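Local coordinates for protein putative exonuclease (Eubacterium rectale, PDB 3L0A) that binds a zinc ion and is probably a hydrolase, perhaps an exonuclease, of the PDDEXK nuclease clan, at residues S20-G32 / R166-Q178. Numbering follows the deposited sequence.
Sequences SVSGYKDFAGTYG and RYWGYDIQGAVYQ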
# COMPACT_ATOMS: atom_id res chain seq x y z
N SER A 20 22.48 -24.13 8.80
CA SER A 20 21.17 -24.13 9.36
C SER A 20 20.20 -23.77 8.26
O SER A 20 20.60 -23.28 7.19
CB SER A 20 21.06 -23.12 10.51
OG SER A 20 20.73 -21.80 10.06
N VAL A 21 18.92 -23.99 8.51
CA VAL A 21 17.94 -23.64 7.50
C VAL A 21 18.04 -22.15 7.22
O VAL A 21 17.94 -21.73 6.07
CB VAL A 21 16.52 -23.98 7.94
CG1 VAL A 21 15.49 -23.16 7.07
CG2 VAL A 21 16.30 -25.47 7.85
N SER A 22 18.22 -21.36 8.28
CA SER A 22 18.32 -19.90 8.14
C SER A 22 19.60 -19.51 7.42
O SER A 22 19.55 -18.72 6.50
CB SER A 22 18.24 -19.18 9.50
OG SER A 22 18.01 -17.77 9.31
N GLY A 23 20.73 -20.09 7.83
CA GLY A 23 21.99 -19.97 7.06
C GLY A 23 21.87 -20.24 5.56
O GLY A 23 22.37 -19.50 4.73
N TYR A 24 21.20 -21.32 5.21
CA TYR A 24 21.08 -21.70 3.83
C TYR A 24 20.35 -20.63 3.05
O TYR A 24 20.82 -20.20 2.00
CB TYR A 24 20.32 -23.01 3.73
CG TYR A 24 19.88 -23.37 2.34
CD1 TYR A 24 20.76 -23.97 1.46
CD2 TYR A 24 18.58 -23.10 1.92
CE1 TYR A 24 20.36 -24.29 0.19
CE2 TYR A 24 18.17 -23.42 0.63
CZ TYR A 24 19.07 -24.02 -0.23
OH TYR A 24 18.67 -24.36 -1.50
N LYS A 25 19.19 -20.19 3.55
CA LYS A 25 18.42 -19.17 2.88
C LYS A 25 19.19 -17.84 2.69
O LYS A 25 19.00 -17.17 1.67
CB LYS A 25 17.08 -18.93 3.62
CG LYS A 25 16.04 -20.07 3.56
CD LYS A 25 14.85 -19.74 4.45
CE LYS A 25 13.65 -20.65 4.22
NZ LYS A 25 12.38 -20.06 4.83
N ASP A 26 20.05 -17.45 3.64
CA ASP A 26 20.89 -16.25 3.47
C ASP A 26 21.61 -16.35 2.12
O ASP A 26 21.54 -15.44 1.27
CB ASP A 26 21.93 -16.08 4.59
CG ASP A 26 21.32 -15.75 5.98
OD1 ASP A 26 20.19 -15.15 6.05
OD2 ASP A 26 22.00 -16.08 7.00
N PHE A 27 22.25 -17.49 1.89
CA PHE A 27 22.91 -17.73 0.63
C PHE A 27 21.95 -17.98 -0.51
O PHE A 27 22.08 -17.33 -1.54
CB PHE A 27 23.92 -18.86 0.76
CG PHE A 27 25.11 -18.50 1.59
CD1 PHE A 27 26.18 -17.81 1.03
CD2 PHE A 27 25.16 -18.83 2.93
CE1 PHE A 27 27.30 -17.47 1.80
CE2 PHE A 27 26.26 -18.51 3.71
CZ PHE A 27 27.34 -17.83 3.15
N ALA A 28 20.98 -18.88 -0.33
CA ALA A 28 20.21 -19.38 -1.49
C ALA A 28 18.91 -18.66 -1.79
O ALA A 28 18.41 -18.73 -2.92
CB ALA A 28 19.94 -20.84 -1.35
N GLY A 29 18.34 -17.98 -0.79
CA GLY A 29 17.15 -17.15 -0.99
C GLY A 29 15.86 -17.96 -1.11
O GLY A 29 15.85 -19.20 -1.09
N THR A 30 14.75 -17.25 -1.25
CA THR A 30 13.47 -17.88 -1.45
C THR A 30 12.79 -17.07 -2.55
O THR A 30 13.34 -16.06 -2.98
CB THR A 30 12.64 -17.85 -0.16
OG1 THR A 30 12.31 -16.51 0.17
CG2 THR A 30 13.42 -18.47 1.01
N TYR A 31 11.63 -17.52 -3.01
CA TYR A 31 10.84 -16.72 -3.93
C TYR A 31 10.58 -15.33 -3.39
O TYR A 31 10.50 -14.41 -4.16
CB TYR A 31 9.52 -17.40 -4.27
CG TYR A 31 9.67 -18.51 -5.25
CD1 TYR A 31 10.03 -18.24 -6.56
CD2 TYR A 31 9.47 -19.83 -4.88
CE1 TYR A 31 10.19 -19.25 -7.47
CE2 TYR A 31 9.62 -20.85 -5.78
CZ TYR A 31 9.98 -20.55 -7.08
OH TYR A 31 10.15 -21.56 -7.98
N GLY A 32 10.48 -15.17 -2.08
CA GLY A 32 10.19 -13.87 -1.46
C GLY A 32 11.36 -12.96 -1.13
O GLY A 32 11.17 -11.84 -0.67
N ARG A 166 5.38 -22.74 -0.24
CA ARG A 166 6.39 -22.78 -1.29
C ARG A 166 7.00 -21.41 -1.53
O ARG A 166 8.21 -21.31 -1.81
CB ARG A 166 5.79 -23.33 -2.58
CG ARG A 166 5.61 -24.83 -2.54
CD ARG A 166 5.09 -25.34 -3.85
NE ARG A 166 3.69 -25.03 -4.01
CZ ARG A 166 2.93 -25.49 -4.99
NH1 ARG A 166 3.42 -26.30 -5.92
NH2 ARG A 166 1.65 -25.15 -5.03
N TYR A 167 6.21 -20.34 -1.42
CA TYR A 167 6.76 -18.99 -1.71
C TYR A 167 7.86 -18.57 -0.74
O TYR A 167 8.85 -17.97 -1.15
CB TYR A 167 5.64 -17.92 -1.74
CG TYR A 167 6.06 -16.46 -2.11
CD1 TYR A 167 6.49 -15.59 -1.14
CD2 TYR A 167 5.98 -15.99 -3.42
CE1 TYR A 167 6.84 -14.32 -1.43
CE2 TYR A 167 6.31 -14.66 -3.73
CZ TYR A 167 6.75 -13.84 -2.72
OH TYR A 167 7.16 -12.52 -2.92
N TRP A 168 7.71 -18.89 0.54
CA TRP A 168 8.69 -18.47 1.54
C TRP A 168 9.67 -19.57 1.91
O TRP A 168 10.47 -19.43 2.85
CB TRP A 168 7.98 -17.96 2.80
CG TRP A 168 7.32 -16.63 2.63
CD1 TRP A 168 5.97 -16.37 2.61
CD2 TRP A 168 7.97 -15.36 2.50
NE1 TRP A 168 5.75 -15.05 2.45
CE2 TRP A 168 6.96 -14.39 2.37
CE3 TRP A 168 9.32 -14.96 2.47
CZ2 TRP A 168 7.23 -13.02 2.21
CZ3 TRP A 168 9.61 -13.57 2.29
CH2 TRP A 168 8.57 -12.63 2.17
N GLY A 169 9.64 -20.67 1.17
CA GLY A 169 10.61 -21.74 1.39
C GLY A 169 10.41 -22.51 2.70
O GLY A 169 11.36 -23.03 3.25
N TYR A 170 9.19 -22.58 3.22
CA TYR A 170 8.96 -23.43 4.39
C TYR A 170 8.94 -24.89 3.98
O TYR A 170 8.97 -25.79 4.84
CB TYR A 170 7.68 -23.04 5.15
CG TYR A 170 7.74 -21.59 5.63
CD1 TYR A 170 8.90 -21.06 6.22
CD2 TYR A 170 6.63 -20.75 5.51
CE1 TYR A 170 8.94 -19.68 6.64
CE2 TYR A 170 6.67 -19.43 5.93
CZ TYR A 170 7.83 -18.90 6.50
OH TYR A 170 7.81 -17.61 6.93
N ASP A 171 8.90 -25.14 2.67
CA ASP A 171 9.13 -26.49 2.21
C ASP A 171 10.58 -26.88 2.51
O ASP A 171 10.81 -27.99 2.92
CB ASP A 171 8.72 -26.71 0.73
CG ASP A 171 9.32 -25.71 -0.22
OD1 ASP A 171 9.90 -24.69 0.24
OD2 ASP A 171 9.19 -25.95 -1.44
N ILE A 172 11.54 -25.95 2.39
CA ILE A 172 12.96 -26.21 2.75
C ILE A 172 13.07 -26.54 4.25
O ILE A 172 13.61 -27.57 4.64
CB ILE A 172 13.91 -25.01 2.45
CG1 ILE A 172 13.76 -24.42 1.01
CG2 ILE A 172 15.36 -25.39 2.71
CD1 ILE A 172 14.43 -25.21 -0.12
N GLN A 173 12.53 -25.69 5.10
CA GLN A 173 12.60 -25.95 6.53
C GLN A 173 12.06 -27.34 6.91
O GLN A 173 12.70 -28.08 7.68
CB GLN A 173 11.83 -24.88 7.31
CG GLN A 173 11.94 -25.01 8.83
CD GLN A 173 11.16 -23.93 9.53
OE1 GLN A 173 10.06 -23.62 9.11
NE2 GLN A 173 11.72 -23.32 10.59
N GLY A 174 10.88 -27.67 6.40
CA GLY A 174 10.29 -28.95 6.70
C GLY A 174 11.16 -30.13 6.28
O GLY A 174 11.35 -31.05 7.07
N ALA A 175 11.71 -30.06 5.06
CA ALA A 175 12.55 -31.12 4.49
C ALA A 175 13.77 -31.43 5.31
O ALA A 175 14.08 -32.63 5.53
CB ALA A 175 12.95 -30.79 3.08
N VAL A 176 14.45 -30.38 5.78
CA VAL A 176 15.70 -30.52 6.54
C VAL A 176 15.38 -31.03 7.92
O VAL A 176 15.91 -32.05 8.36
CB VAL A 176 16.45 -29.19 6.64
CG1 VAL A 176 17.56 -29.27 7.69
CG2 VAL A 176 17.01 -28.81 5.29
N TYR A 177 14.44 -30.36 8.57
CA TYR A 177 13.98 -30.78 9.90
C TYR A 177 13.65 -32.29 9.92
O TYR A 177 14.19 -33.01 10.74
CB TYR A 177 12.75 -29.96 10.34
CG TYR A 177 13.03 -28.56 10.89
CD1 TYR A 177 14.08 -27.78 10.43
CD2 TYR A 177 12.20 -28.00 11.85
CE1 TYR A 177 14.33 -26.53 10.93
CE2 TYR A 177 12.45 -26.74 12.36
CZ TYR A 177 13.51 -26.00 11.89
OH TYR A 177 13.74 -24.72 12.37
N GLN A 178 12.82 -32.74 8.97
CA GLN A 178 12.45 -34.15 8.81
C GLN A 178 13.65 -35.10 8.69
O GLN A 178 13.72 -36.16 9.38
CB GLN A 178 11.58 -34.31 7.55
CG GLN A 178 10.94 -35.71 7.33
CD GLN A 178 10.04 -35.77 6.09
OE1 GLN A 178 10.51 -35.55 4.97
NE2 GLN A 178 8.75 -36.07 6.29
O HOH W 1 8.46 -10.48 -0.93
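Lys25 NZ reaches the backbone oxygen of Trp168 at 2.8 Å, approaching close to the C=O axis (160° at the oxygen). Trp168 directly precedes Gly169, the positive-phi C-prime residue of the Schellman motif that ends helix 164-167; Gly169 also stands as N-cap of helix 170-185. The lysine therefore ties helix 21-28 to the joint between two helices of this PDDEXK-like domain. Its chain runs extended beyond CG, which lays CE against Gly169 O (3.4 Å), and NZ lies obliquely near the Tyr170 ring, whose cation-pi partner is Lys145.

Helices 21-28 and 170-178 run roughly antiparallel, 139° between their directions, with axes 10.4 Å apart at closest approach. Val21 makes the contact at one end: with CG1 anti to the backbone N (chi1 161°), CG2 is the branch that meets Val176 CB and comes within 3.8 Å of Tyr177 CE1, while CG1 rests on Gln173. Tyr24 crosses Ile172 at about a right angle, CE2 to CG2, and helix 211-232 packs against both side chains. The side chains of Val176 and Tyr177 also touch strand 126-136, which places helix 170-185 against the mixed sheet.

At the other end, the chain after Gly29 wraps round the helix joint. Thr30 CG2 packs on Trp168 O, and Tyr31 CB sits over one face of the Tyr167 ring as a CH-pi contact, 4.3 Å from the ring centroid. Gly32 sits in the corner formed by two aromatic rings: its CA lies over the six-membered ring of Trp168 and 3.4 Å from Tyr167 CE1. Its N makes a weak bond to Tyr167 O, and one water donates to Gly32 O while also hydrogen-bonding Tyr167 OH at 3.1 Å.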